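Local coordinates for protein endoglucanase (Acetivibrio cellulolyticus, PDB 5NRM) that docks, through this type I cohesin domain of a cellulosomal scaffoldin, the dockerin of a partner enzyme, within a longer protein that probably also hydrolyses beta-1,4-glucans, at residues Thr44-Ile49 and Phe99-Ser104; Leu5-Val10 and Ala111-Ser116; Gly61-Ile66 and Phe78-Met83; Ser55-Pro60 and Gly86-Asp91; Ile32-Phe37 and Ser124-Val129. All coordinates share one frame; numbering follows the deposited sequence.

Overall arrangement
From the N terminus, strand 4-12 meets strand 110-116 in contact 2, closing a loop of about 100 residues. Contact 5, between 32-37 and 124-129, starts inside that loop and ends beyond it, so the two cross; they touch through Ile-115 and Phe-37. Both enclose contact 1, which pairs strands 46-53 and 92-101. Within contact 1 lies contact 4, between loops 55-60 and 86-91, and within contact 4 lies contact 3, at the base of hairpin 64-70/73-79. Contacts 3, 4 and 5 gather at one end of the beta sandwich, their centres 10 to 12 Å apart; the centre of contact 1 is about 28 Å or more from theirs, although Tyr-48 still touches Ile-66 of contact 3.

Contact 1: residues Thr44-Ile49 and Phe99-Ser104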
# COMPACT_ATOMS: atom_id res chain seq x y z
N THR A 44 21.84 -0.06 -0.51
CA THR A 44 23.27 -0.35 -0.51
C THR A 44 23.57 -1.58 0.34
O THR A 44 24.66 -2.15 0.19
CB THR A 44 24.10 0.82 0.05
OG1 THR A 44 23.96 0.94 1.48
CG2 THR A 44 23.77 2.07 -0.68
N LYS A 45 22.61 -2.00 1.16
CA LYS A 45 22.78 -3.16 2.02
C LYS A 45 21.80 -4.31 1.77
O LYS A 45 22.08 -5.41 2.18
CB LYS A 45 22.67 -2.73 3.45
CG LYS A 45 23.74 -1.73 3.86
CD LYS A 45 23.55 -1.33 5.32
CE LYS A 45 24.35 -0.07 5.63
NZ LYS A 45 24.77 -0.11 7.03
N LEU A 46 20.69 -4.02 1.13
CA LEU A 46 19.63 -4.98 0.97
C LEU A 46 19.27 -5.09 -0.50
O LEU A 46 19.08 -4.06 -1.19
CB LEU A 46 18.36 -4.59 1.74
CG LEU A 46 18.45 -4.35 3.25
CD1 LEU A 46 17.15 -3.76 3.74
CD2 LEU A 46 18.88 -5.61 4.04
N GLU A 47 19.03 -6.30 -0.90
CA GLU A 47 18.52 -6.63 -2.25
C GLU A 47 17.05 -7.12 -2.05
O GLU A 47 16.83 -8.16 -1.43
CB GLU A 47 19.35 -7.70 -2.91
CG GLU A 47 18.82 -8.14 -4.27
CD GLU A 47 19.35 -9.53 -4.77
OE1 GLU A 47 19.91 -10.43 -4.05
OE2 GLU A 47 19.09 -9.78 -5.99
N TYR A 48 16.08 -6.35 -2.55
CA TYR A 48 14.68 -6.79 -2.51
C TYR A 48 14.41 -7.94 -3.40
O TYR A 48 14.76 -7.91 -4.58
CB TYR A 48 13.77 -5.64 -2.85
CG TYR A 48 12.30 -5.96 -2.82
CD1 TYR A 48 11.65 -6.08 -1.60
CD2 TYR A 48 11.56 -6.10 -4.01
CE1 TYR A 48 10.32 -6.30 -1.54
CE2 TYR A 48 10.21 -6.35 -3.91
CZ TYR A 48 9.60 -6.39 -2.68
OH TYR A 48 8.20 -6.59 -2.72
N ILE A 49 13.80 -8.97 -2.84
CA ILE A 49 13.46 -10.18 -3.59
C ILE A 49 11.93 -10.26 -3.89
O ILE A 49 11.50 -10.46 -5.05
CB ILE A 49 13.94 -11.43 -2.86
CG1 ILE A 49 15.49 -11.33 -2.74
CG2 ILE A 49 13.51 -12.71 -3.56
CD1 ILE A 49 16.26 -11.34 -4.04
N PHE A 99 14.16 -9.73 1.73
CA PHE A 99 15.42 -9.27 1.20
C PHE A 99 16.51 -10.34 1.30
O PHE A 99 16.49 -11.18 2.18
CB PHE A 99 15.89 -8.08 2.07
CG PHE A 99 14.95 -6.90 2.05
CD1 PHE A 99 14.96 -5.99 0.99
CD2 PHE A 99 14.02 -6.74 3.08
CE1 PHE A 99 14.11 -4.87 1.05
CE2 PHE A 99 13.21 -5.65 3.14
CZ PHE A 99 13.22 -4.74 2.08
N ASN A 100 17.56 -10.19 0.47
CA ASN A 100 18.86 -10.79 0.73
C ASN A 100 19.76 -9.65 1.24
O ASN A 100 19.76 -8.56 0.67
CB ASN A 100 19.41 -11.34 -0.56
CG ASN A 100 18.75 -12.62 -1.01
OD1 ASN A 100 18.21 -13.38 -0.22
ND2 ASN A 100 18.71 -12.81 -2.31
N ILE A 101 20.47 -9.88 2.34
CA ILE A 101 21.39 -8.96 2.87
C ILE A 101 22.68 -9.09 2.10
O ILE A 101 23.29 -10.19 2.10
CB ILE A 101 21.63 -9.21 4.38
CG1 ILE A 101 20.32 -9.17 5.16
CG2 ILE A 101 22.56 -8.13 4.92
CD1 ILE A 101 20.39 -9.69 6.56
N LYS A 102 23.21 -7.98 1.55
CA LYS A 102 24.40 -8.04 0.77
C LYS A 102 25.57 -8.56 1.65
O LYS A 102 25.73 -8.12 2.80
CB LYS A 102 24.72 -6.71 0.11
CG LYS A 102 23.61 -6.37 -0.87
CD LYS A 102 23.91 -5.07 -1.63
CE LYS A 102 22.92 -4.79 -2.74
NZ LYS A 102 23.22 -3.45 -3.38
N SER A 103 26.41 -9.39 1.05
CA SER A 103 27.55 -9.97 1.77
C SER A 103 28.59 -8.93 2.19
O SER A 103 29.28 -9.19 3.16
CB SER A 103 28.23 -11.09 0.97
OG SER A 103 28.55 -10.64 -0.36
N SER A 104 28.63 -7.76 1.54
CA SER A 104 29.55 -6.65 1.85
C SER A 104 29.17 -5.83 3.05
O SER A 104 29.97 -5.06 3.52
CB SER A 104 29.59 -5.66 0.68
OG SER A 104 28.29 -5.10 0.50
O HOH W 1 26.55 -3.38 2.00
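Leu-46 to Ile-49 and Phe-99 to Ile-101 are antiparallel strands whose short axes approach to 4.6 Å with directions 155° apart. Glu-47 and Asn-100 form the hydrogen-bonded pair: Glu-47 N donates to Asn-100 O at 2.8 Å, and Asn-100 N donates to Glu-47 O at 2.9 Å. Leu-46/Ile-101 and Tyr-48/Phe-99 flank it as non-hydrogen-bonded pairs, and Lys-102 N prolongs the ladder to Lys-45 O at 2.9 Å. On the face bearing these four apolar and aromatic side chains, Leu-46 CD1 stands over the centre of the Phe-99 ring, 4.1 Å from its centroid, a CH-pi contact. Tyr-48, with CG anti to the backbone N, turns its ring edge toward the face of Phe-99, an offset edge-to-face pair with planes at 66°. On the other face Glu-47 and Asn-100 lie side by side. Asn-100 ND2 donates to Glu-47 OE1 at 3.2 Å; OE1 lies close to the amide plane, but the nitrogen stands 48° out of the carboxylate plane. Leu-46 and Ile-101 both pack on Val-138 of strand 132-140. One apolar and one polar face befit a beta sandwich, here where strands 46-53 and 92-101 pair in the cohesin jelly roll.

Contact 2: residues Leu5-Val10 and Ala111-Ser116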
# COMPACT_ATOMS: atom_id res chain seq x y z
N LEU A 5 1.00 2.21 12.03
CA LEU A 5 1.72 1.51 10.95
C LEU A 5 3.17 1.44 11.36
O LEU A 5 3.83 2.47 11.53
CB LEU A 5 1.53 2.32 9.66
CG LEU A 5 2.42 1.97 8.48
CD1 LEU A 5 2.22 0.48 8.09
CD2 LEU A 5 2.29 2.87 7.25
N SER A 6 3.71 0.23 11.50
CA SER A 6 5.07 0.04 11.96
C SER A 6 5.83 -0.97 11.16
O SER A 6 5.28 -1.93 10.57
CB SER A 6 5.10 -0.34 13.42
OG SER A 6 4.51 -1.62 13.64
N ILE A 7 7.12 -0.75 11.10
CA ILE A 7 8.03 -1.69 10.46
C ILE A 7 8.93 -2.23 11.52
O ILE A 7 9.46 -1.49 12.33
CB ILE A 7 8.86 -1.01 9.34
CG1 ILE A 7 7.91 -0.32 8.39
CG2 ILE A 7 9.82 -2.04 8.71
CD1 ILE A 7 8.61 0.43 7.28
N ASP A 8 8.99 -3.54 11.61
CA ASP A 8 9.86 -4.19 12.59
C ASP A 8 11.34 -3.84 12.39
O ASP A 8 11.82 -3.52 11.29
CB ASP A 8 9.74 -5.71 12.61
CG ASP A 8 8.43 -6.24 13.24
OD1 ASP A 8 7.56 -5.47 13.72
OD2 ASP A 8 8.32 -7.50 13.21
N THR A 9 12.03 -3.92 13.52
CA THR A 9 13.48 -3.96 13.52
C THR A 9 13.88 -5.42 13.72
O THR A 9 13.49 -6.03 14.77
CB THR A 9 14.04 -3.11 14.65
OG1 THR A 9 13.72 -1.73 14.38
CG2 THR A 9 15.56 -3.25 14.74
N VAL A 10 14.60 -5.99 12.75
CA VAL A 10 14.87 -7.43 12.75
C VAL A 10 16.38 -7.59 12.69
O VAL A 10 17.09 -6.80 12.06
CB VAL A 10 14.22 -8.16 11.54
CG1 VAL A 10 12.70 -7.98 11.52
CG2 VAL A 10 14.81 -7.68 10.28
N ALA A 111 20.45 -1.38 8.21
CA ALA A 111 19.81 -1.11 6.91
C ALA A 111 18.40 -0.62 7.22
O ALA A 111 17.55 -1.41 7.58
CB ALA A 111 19.77 -2.33 6.02
N GLU A 112 18.18 0.68 7.08
CA GLU A 112 16.89 1.29 7.40
C GLU A 112 15.83 0.81 6.42
O GLU A 112 16.08 0.61 5.19
CB GLU A 112 16.98 2.79 7.33
CG GLU A 112 17.80 3.36 8.47
CD GLU A 112 17.85 4.85 8.53
OE1 GLU A 112 17.29 5.47 7.59
OE2 GLU A 112 18.47 5.35 9.51
N VAL A 113 14.61 0.61 6.95
CA VAL A 113 13.45 0.25 6.16
C VAL A 113 12.34 1.17 6.74
O VAL A 113 12.04 1.09 7.92
CB VAL A 113 13.02 -1.22 6.29
CG1 VAL A 113 11.84 -1.54 5.41
CG2 VAL A 113 14.15 -2.16 5.91
N SER A 114 11.78 2.05 5.90
CA SER A 114 10.99 3.19 6.40
C SER A 114 9.75 3.36 5.53
O SER A 114 9.74 3.10 4.29
CB SER A 114 11.79 4.46 6.27
OG SER A 114 13.02 4.33 6.92
N ILE A 115 8.71 3.96 6.15
CA ILE A 115 7.61 4.51 5.33
C ILE A 115 8.07 5.84 4.76
O ILE A 115 8.75 6.61 5.48
CB ILE A 115 6.39 4.67 6.21
CG1 ILE A 115 5.95 3.37 6.90
CG2 ILE A 115 5.22 5.28 5.37
CD1 ILE A 115 5.63 2.17 6.00
N SER A 116 7.77 6.10 3.49
CA SER A 116 8.13 7.31 2.81
C SER A 116 6.86 8.07 2.32
O SER A 116 5.97 7.45 1.81
CB SER A 116 9.02 6.96 1.59
OG SER A 116 9.40 8.12 0.87
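Ile-115 gives its backbone N-H to OD1 of Asn-135, a polar bond to strand 132-140, while its side chain points out of the sheet toward Leu-5 and Ile-7. Between 5-10 and 111-116 themselves no hydrogen bond is made. The evidence is in the spacing: the short axes of strands 5-7 and 111-116 come no nearer than 7.5 Å, too far for a backbone ladder, although their directions are close to antiparallel at 162°. Apolar side chains fill the interval. Leu-5 and Ile-115 reach toward each other tip to tip, with Leu-5 CD2 and Ile-115 CD1 3.6 Å apart. Next to them Ile-7 comes in at a slant, and its CD1 lies 3.7 Å from Ile-115 CD1. This is the interior of the jelly-roll sandwich of type I cohesins, close to strand 132-140, which pairs with both partners: parallel with strand 4-12, antiparallel with strand 110-116. Ile-7 also touches Val-113 and Ser-114. Its CG1 is anti to the carbonyl carbon and the chain beyond is extended (chi2 178°), which carries CD1 down to the opposite backbone, 3.6 Å from both Val-113 O and Ser-114 C. The other branch, CG2, meets Val-113 CG1 at 3.9 Å, the two side chains crossing at about a right angle. Around the pair, Val-20 of strand 17-25 packs on Ile-7; Val-39 of strand 34-41 and Leu-46 of strand 46-53 pack on Val-113; Phe-37, also of strand 34-41, packs on Ile-115.

Contact 3: residues Gly61-Ile66 and Phe78-Met83; sequences GVNFGI and FLDYTM
Asn-63, the last residue of helix 60-63, puts its side chain across the start of segment 78-83. CB lies 3.0 Å from Leu-79 O, with Phe-78 CE1 beyond it at 3.6 Å. The amide then turns toward the loop, with CG anti to the carbonyl carbon. CG and OD1 both pass close to Leu-79 O; the approach of the two oxygens is one of acceptors, not a hydrogen bond. OD1 accepts from Tyr-81 N at 3.1 Å; the bond is straight at the hydrogen, but the donor sits well above the carbonyl plane, 58° out of it, not on a lone pair. ND2 gives a hydrogen to a water at 3.0 Å, and the same water donates to Asp-80 OD1 at 2.8 Å; a weak bond also links ND2 to Thr-58 O. The backbone of Asn-63 joins in: its O accepts from Leu-79 N at 3.0 Å. Alongside, Val-62 CG1 lies over the face of the Tyr-81 ring, 3.9 Å from its centroid, a CH-pi contact, and Val-62 O also stands over a face of this ring, offset toward the rim. Asp-80 OD1 takes both OG1 and N of Thr-82, the latter closing an Asx turn, and Met-83 N bonds to Asp-80 O in a type I turn. From the dockerin chain, Phe-52 meets the Tyr-81 ring edge-to-face and Arg-20 NE donates to Tyr-81 O. One amide thus ties the helix end to the turn through a direct bond and a water, which is consistent with Tyr-81 being held in position for the dockerin.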
# COMPACT_ATOMS: atom_id res chain seq x y z
N GLY A 61 -4.64 -12.64 -2.99
CA GLY A 61 -4.48 -12.84 -4.43
C GLY A 61 -5.26 -11.86 -5.25
O GLY A 61 -4.95 -11.63 -6.41
N VAL A 62 -6.38 -11.36 -4.73
CA VAL A 62 -7.16 -10.29 -5.35
C VAL A 62 -6.85 -8.90 -4.81
O VAL A 62 -6.74 -7.95 -5.58
CB VAL A 62 -8.62 -10.62 -5.19
CG1 VAL A 62 -9.53 -9.49 -5.69
CG2 VAL A 62 -8.97 -11.94 -5.84
N ASN A 63 -6.73 -8.80 -3.50
CA ASN A 63 -6.84 -7.49 -2.84
C ASN A 63 -5.55 -6.79 -2.63
O ASN A 63 -5.55 -5.60 -2.33
CB ASN A 63 -7.44 -7.70 -1.45
CG ASN A 63 -8.92 -8.08 -1.48
OD1 ASN A 63 -9.60 -7.99 -2.52
ND2 ASN A 63 -9.43 -8.41 -0.33
N PHE A 64 -4.43 -7.48 -2.74
CA PHE A 64 -3.15 -6.94 -2.28
C PHE A 64 -2.09 -6.94 -3.32
O PHE A 64 -1.88 -7.98 -4.02
CB PHE A 64 -2.70 -7.82 -1.10
CG PHE A 64 -1.42 -7.37 -0.42
CD1 PHE A 64 -1.42 -6.56 0.73
CD2 PHE A 64 -0.18 -7.88 -0.87
CE1 PHE A 64 -0.24 -6.21 1.34
CE2 PHE A 64 1.00 -7.49 -0.24
CZ PHE A 64 0.95 -6.67 0.84
N GLY A 65 -1.31 -5.90 -3.38
CA GLY A 65 -0.15 -5.88 -4.23
C GLY A 65 1.02 -5.12 -3.62
O GLY A 65 0.84 -4.12 -2.91
N ILE A 66 2.24 -5.52 -4.02
CA ILE A 66 3.46 -4.82 -3.70
C ILE A 66 4.34 -4.83 -4.94
O ILE A 66 4.49 -5.90 -5.59
CB ILE A 66 4.12 -5.42 -2.42
CG1 ILE A 66 5.26 -4.52 -1.93
CG2 ILE A 66 4.51 -6.88 -2.63
CD1 ILE A 66 5.67 -4.80 -0.49
N PHE A 78 -3.59 -2.11 -0.96
CA PHE A 78 -4.62 -3.04 -0.54
C PHE A 78 -6.01 -2.42 -0.80
O PHE A 78 -6.22 -1.22 -0.55
CB PHE A 78 -4.53 -3.37 0.98
CG PHE A 78 -5.70 -4.11 1.52
CD1 PHE A 78 -5.89 -5.52 1.32
CD2 PHE A 78 -6.69 -3.43 2.18
CE1 PHE A 78 -7.01 -6.15 1.79
CE2 PHE A 78 -7.84 -4.07 2.69
CZ PHE A 78 -8.02 -5.43 2.46
N LEU A 79 -6.96 -3.24 -1.26
CA LEU A 79 -8.36 -2.86 -1.26
C LEU A 79 -9.21 -4.08 -1.06
O LEU A 79 -8.94 -5.13 -1.69
CB LEU A 79 -8.66 -2.26 -2.67
CG LEU A 79 -10.13 -1.83 -2.91
CD1 LEU A 79 -10.56 -0.67 -2.00
CD2 LEU A 79 -10.39 -1.52 -4.35
N ASP A 80 -10.25 -3.95 -0.28
CA ASP A 80 -11.31 -4.96 -0.24
C ASP A 80 -12.11 -4.90 -1.50
O ASP A 80 -13.00 -4.08 -1.60
CB ASP A 80 -12.24 -4.78 0.98
CG ASP A 80 -13.44 -5.69 0.95
OD1 ASP A 80 -13.41 -6.65 0.13
OD2 ASP A 80 -14.42 -5.37 1.67
N TYR A 81 -11.76 -5.72 -2.50
CA TYR A 81 -12.42 -5.60 -3.82
C TYR A 81 -13.92 -5.87 -3.67
O TYR A 81 -14.66 -5.41 -4.55
CB TYR A 81 -11.86 -6.62 -4.81
CG TYR A 81 -10.67 -6.12 -5.60
CD1 TYR A 81 -9.62 -5.42 -4.99
CD2 TYR A 81 -10.59 -6.30 -6.95
CE1 TYR A 81 -8.53 -4.99 -5.71
CE2 TYR A 81 -9.47 -5.90 -7.67
CZ TYR A 81 -8.45 -5.23 -7.05
OH TYR A 81 -7.31 -4.78 -7.70
N THR A 82 -14.39 -6.55 -2.62
CA THR A 82 -15.81 -6.71 -2.46
C THR A 82 -16.52 -5.42 -2.03
O THR A 82 -17.76 -5.33 -2.10
CB THR A 82 -16.22 -7.82 -1.46
OG1 THR A 82 -16.02 -7.40 -0.12
CG2 THR A 82 -15.47 -9.13 -1.76
N MET A 83 -15.77 -4.52 -1.43
CA MET A 83 -16.31 -3.27 -0.82
C MET A 83 -17.48 -3.61 0.09
O MET A 83 -18.51 -2.89 0.10
CB MET A 83 -16.67 -2.24 -1.90
CG MET A 83 -15.49 -1.78 -2.75
SD MET A 83 -14.45 -0.68 -1.78
CE MET A 83 -15.48 0.65 -1.35
O HOH W 2 -12.27 -9.17 -0.08

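Contact 4: residues Ser55-Pro60 and Gly86-Asp91; sequences SIVTNP and GYISTD
Thr-58 OG1 donates to Gly-86 O at 2.7 Å, the one direct hydrogen bond between loops 55-60 and 86-91. With chi1 at 52° the hydroxyl sits between the backbone N and the carbonyl carbon, and from there it reaches the carbonyl with a tilt of 25° from its plane. The apolar part is built on Ile-56 and Ile-88, which cross at about a right angle: Ile-56 CG1 is 3.7 Å from Ile-88 CG2, and that same methyl lies 3.5 Å from Ile-56 O. The other branch of Ile-56, CG2, presses on Thr-90 O at 3.2 Å. A water completes the first shell, donating to Ile-56 O at 2.7 Å and accepting from Ser-89 N at 3.1 Å, so it links the two backbones where they do not bond directly.

Further out, Asp-80 OD2 holds Gly-86 N, and backbone bonds tie Ile-88 to Ile-32 and Ile-56 to Val-93. The rings of Phe-78 and Phe-94 pack against the apolar residues: Ile-88 and Val-57 touch both, Ile-56 touches Phe-94. At the far end, Asp-91 accepts from the backbone N of Gly-26 and Ile-27 with its two carboxylate oxygens. The arrangement is a loop-to-loop closure at one end of the cohesin beta sandwich, where the connections to helix 60-63 and strand 92-101 meet against the rings of Phe-78 and Phe-94.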
# COMPACT_ATOMS: atom_id res chain seq x y z
N SER A 55 -0.54 -11.98 7.37
CA SER A 55 -1.63 -12.86 7.78
C SER A 55 -2.96 -12.14 8.01
O SER A 55 -4.01 -12.82 7.93
CB SER A 55 -1.30 -13.70 9.02
OG SER A 55 -1.31 -12.87 10.14
N ILE A 56 -2.98 -10.84 8.22
CA ILE A 56 -4.22 -10.14 8.46
C ILE A 56 -4.95 -9.76 7.17
O ILE A 56 -6.10 -9.28 7.24
CB ILE A 56 -3.99 -8.85 9.31
CG1 ILE A 56 -3.40 -7.70 8.48
CG2 ILE A 56 -3.20 -9.25 10.59
CD1 ILE A 56 -3.07 -6.44 9.26
N VAL A 57 -4.30 -9.92 6.01
CA VAL A 57 -4.84 -9.49 4.77
C VAL A 57 -5.89 -10.45 4.21
O VAL A 57 -5.68 -11.65 4.08
CB VAL A 57 -3.69 -9.22 3.75
CG1 VAL A 57 -4.20 -8.84 2.33
CG2 VAL A 57 -2.74 -8.15 4.26
N THR A 58 -7.07 -9.91 3.85
CA THR A 58 -8.11 -10.67 3.20
C THR A 58 -7.79 -10.91 1.73
O THR A 58 -7.22 -10.08 1.07
CB THR A 58 -9.46 -9.95 3.32
OG1 THR A 58 -9.28 -8.61 2.86
CG2 THR A 58 -9.92 -9.94 4.82
N ASN A 59 -8.14 -12.11 1.28
CA ASN A 59 -8.07 -12.52 -0.14
C ASN A 59 -6.92 -11.85 -0.88
O ASN A 59 -7.14 -11.14 -1.88
CB ASN A 59 -9.40 -12.17 -0.78
CG ASN A 59 -9.68 -12.96 -2.05
OD1 ASN A 59 -9.10 -14.01 -2.26
ND2 ASN A 59 -10.61 -12.47 -2.87
N PRO A 60 -5.68 -12.08 -0.42
CA PRO A 60 -4.55 -11.30 -0.96
C PRO A 60 -4.26 -11.49 -2.44
O PRO A 60 -3.70 -10.58 -3.08
CB PRO A 60 -3.36 -11.76 -0.15
CG PRO A 60 -3.80 -13.00 0.52
CD PRO A 60 -5.26 -12.98 0.68
N GLY A 86 -15.04 -7.64 3.32
CA GLY A 86 -13.65 -8.08 3.17
C GLY A 86 -12.61 -7.17 3.78
O GLY A 86 -11.43 -7.15 3.42
N TYR A 87 -13.04 -6.26 4.65
CA TYR A 87 -12.09 -5.40 5.33
C TYR A 87 -11.24 -6.21 6.32
O TYR A 87 -11.63 -7.27 6.81
CB TYR A 87 -12.73 -4.21 6.04
CG TYR A 87 -13.91 -4.50 6.88
CD1 TYR A 87 -15.17 -4.59 6.29
CD2 TYR A 87 -13.79 -4.78 8.22
CE1 TYR A 87 -16.30 -4.89 7.06
CE2 TYR A 87 -14.87 -5.07 8.99
CZ TYR A 87 -16.11 -5.14 8.42
OH TYR A 87 -17.14 -5.46 9.28
N ILE A 88 -10.06 -5.64 6.59
CA ILE A 88 -9.08 -6.22 7.54
C ILE A 88 -9.56 -5.80 8.89
O ILE A 88 -9.89 -4.64 9.14
CB ILE A 88 -7.65 -5.70 7.27
CG1 ILE A 88 -7.16 -6.15 5.93
CG2 ILE A 88 -6.75 -6.08 8.44
CD1 ILE A 88 -5.97 -5.42 5.45
N SER A 89 -9.66 -6.74 9.83
CA SER A 89 -10.24 -6.51 11.12
C SER A 89 -9.27 -6.76 12.32
O SER A 89 -9.49 -6.26 13.45
CB SER A 89 -11.41 -7.49 11.30
OG SER A 89 -10.94 -8.84 11.02
N THR A 90 -8.16 -7.43 12.01
CA THR A 90 -7.27 -7.94 13.05
C THR A 90 -5.91 -7.30 12.92
O THR A 90 -5.36 -7.18 11.85
CB THR A 90 -7.15 -9.47 12.85
OG1 THR A 90 -8.46 -10.00 13.05
CG2 THR A 90 -6.20 -10.08 13.88
N ASP A 91 -5.40 -6.86 14.05
CA ASP A 91 -4.08 -6.33 14.11
C ASP A 91 -3.04 -7.43 13.86
O ASP A 91 -3.24 -8.59 14.26
CB ASP A 91 -3.80 -5.73 15.51
CG ASP A 91 -4.59 -4.46 15.83
OD1 ASP A 91 -5.15 -3.93 14.89
OD2 ASP A 91 -4.55 -4.02 17.06
O HOH W 3 -7.91 -9.27 9.27

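Contact 5: residues Ile32-Phe37 and Ser124-Val129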
# COMPACT_ATOMS: atom_id res chain seq x y z
N ILE A 32 -10.10 -1.90 8.14
CA ILE A 32 -9.34 -1.26 7.09
C ILE A 32 -9.77 -1.85 5.77
O ILE A 32 -9.57 -3.06 5.53
CB ILE A 32 -7.83 -1.45 7.29
CG1 ILE A 32 -7.35 -0.76 8.57
CG2 ILE A 32 -7.04 -1.01 6.05
CD1 ILE A 32 -7.48 0.73 8.64
N SER A 33 -10.34 -1.04 4.89
CA SER A 33 -10.76 -1.43 3.55
C SER A 33 -9.83 -1.00 2.45
O SER A 33 -9.93 -1.54 1.35
CB SER A 33 -12.15 -0.91 3.21
OG SER A 33 -13.14 -1.45 4.08
N THR A 34 -8.97 -0.03 2.70
CA THR A 34 -8.02 0.43 1.66
C THR A 34 -6.69 0.80 2.30
O THR A 34 -6.67 1.30 3.46
CB THR A 34 -8.54 1.71 0.87
OG1 THR A 34 -8.08 2.93 1.49
CG2 THR A 34 -10.00 1.86 0.87
N ALA A 35 -5.61 0.65 1.57
CA ALA A 35 -4.30 1.14 2.03
C ALA A 35 -3.42 1.44 0.87
O ALA A 35 -3.44 0.66 -0.11
CB ALA A 35 -3.62 0.14 2.94
N ASP A 36 -2.58 2.49 0.98
CA ASP A 36 -1.49 2.69 0.07
C ASP A 36 -0.38 3.38 0.76
O ASP A 36 -0.59 4.37 1.44
CB ASP A 36 -1.90 3.42 -1.25
CG ASP A 36 -2.24 4.89 -1.04
OD1 ASP A 36 -3.34 5.09 -0.56
OD2 ASP A 36 -1.40 5.77 -1.33
N PHE A 37 0.83 2.94 0.49
CA PHE A 37 2.01 3.62 1.06
C PHE A 37 3.25 3.16 0.35
O PHE A 37 3.21 2.16 -0.38
CB PHE A 37 2.12 3.47 2.59
CG PHE A 37 2.17 2.05 3.09
CD1 PHE A 37 3.33 1.31 3.14
CD2 PHE A 37 0.99 1.41 3.48
CE1 PHE A 37 3.34 0.02 3.64
CE2 PHE A 37 0.98 0.15 4.00
CZ PHE A 37 2.16 -0.57 4.06
N SER A 124 -13.94 0.96 6.63
CA SER A 124 -14.95 0.28 5.80
C SER A 124 -16.02 1.30 5.28
O SER A 124 -16.81 0.92 4.40
CB SER A 124 -15.61 -0.88 6.55
OG SER A 124 -16.25 -0.44 7.74
N THR A 125 -16.03 2.52 5.88
CA THR A 125 -16.81 3.69 5.43
C THR A 125 -16.06 4.56 4.42
O THR A 125 -16.60 5.64 4.01
CB THR A 125 -17.34 4.56 6.65
OG1 THR A 125 -16.33 5.36 7.26
CG2 THR A 125 -17.99 3.68 7.74
N LEU A 126 -14.84 4.19 4.09
CA LEU A 126 -13.91 4.95 3.27
C LEU A 126 -13.53 6.27 3.88
O LEU A 126 -13.22 7.26 3.17
CB LEU A 126 -14.43 5.10 1.85
CG LEU A 126 -14.68 3.77 1.14
CD1 LEU A 126 -15.13 4.03 -0.31
CD2 LEU A 126 -13.48 2.84 1.21
N THR A 127 -13.59 6.32 5.19
CA THR A 127 -13.08 7.47 5.92
C THR A 127 -11.60 7.28 6.19
O THR A 127 -11.16 6.19 6.56
CB THR A 127 -13.78 7.63 7.26
OG1 THR A 127 -15.16 7.84 6.94
CG2 THR A 127 -13.31 8.88 8.05
N PRO A 128 -10.77 8.32 5.96
CA PRO A 128 -9.37 8.19 6.27
C PRO A 128 -9.10 7.97 7.76
O PRO A 128 -9.78 8.57 8.58
CB PRO A 128 -8.78 9.53 5.82
CG PRO A 128 -9.79 10.12 4.99
CD PRO A 128 -11.11 9.67 5.53
N VAL A 129 -8.16 7.07 8.00
CA VAL A 129 -7.68 6.72 9.33
C VAL A 129 -6.22 7.12 9.39
O VAL A 129 -5.43 6.56 8.62
CB VAL A 129 -7.71 5.21 9.61
CG1 VAL A 129 -7.47 4.99 11.13
CG2 VAL A 129 -9.00 4.59 9.15
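A classic beta bulge, in which Ser-33 and Thr-34 both face Gly-122, opens strand 34-41 where the loop 124-129 packs against it, beside the dockerin-binding face. No hydrogen bond joins the two segments, and the contact rests on two close approaches and one looser apolar contact. Ser-33 OG, anti to the carbonyl carbon of its own residue, points at the loop backbone and lies 3.0 Å from Ser-124 CA and 3.5 Å from Ser-124 CB. Thr-34 CG2 meets Leu-126 CD2 at 3.6 Å, the two side chains crossing at about a right angle. Leu-126 has a positive phi of 63°, which marks a turn in the loop, and its CD2 branch bends back to the strand. Farther along, Ile-32 CD1 and Val-129 CG2 make the looser contact, at 4.2 Å, where Phe-3 packs on both.

The polar ends look elsewhere. Ser-124 OG bonds to Asn-30 O, and Asp-123 OD1 accepts from Thr-127 N and bonds to Thr-125 OG1, bridging the turn. Thr-34 OG1 and Asp-36 OD1 both bond to Ser-13 OG of the dockerin chain, whose Ala-17 packs on Thr-34 and Leu-126. The methyl of Thr-34 packs on the loop while its hydroxyl bonds to the dockerin. A strand start and a neighbouring loop, both touched by the bound protein, make this part of the type I cohesin-dockerin interface.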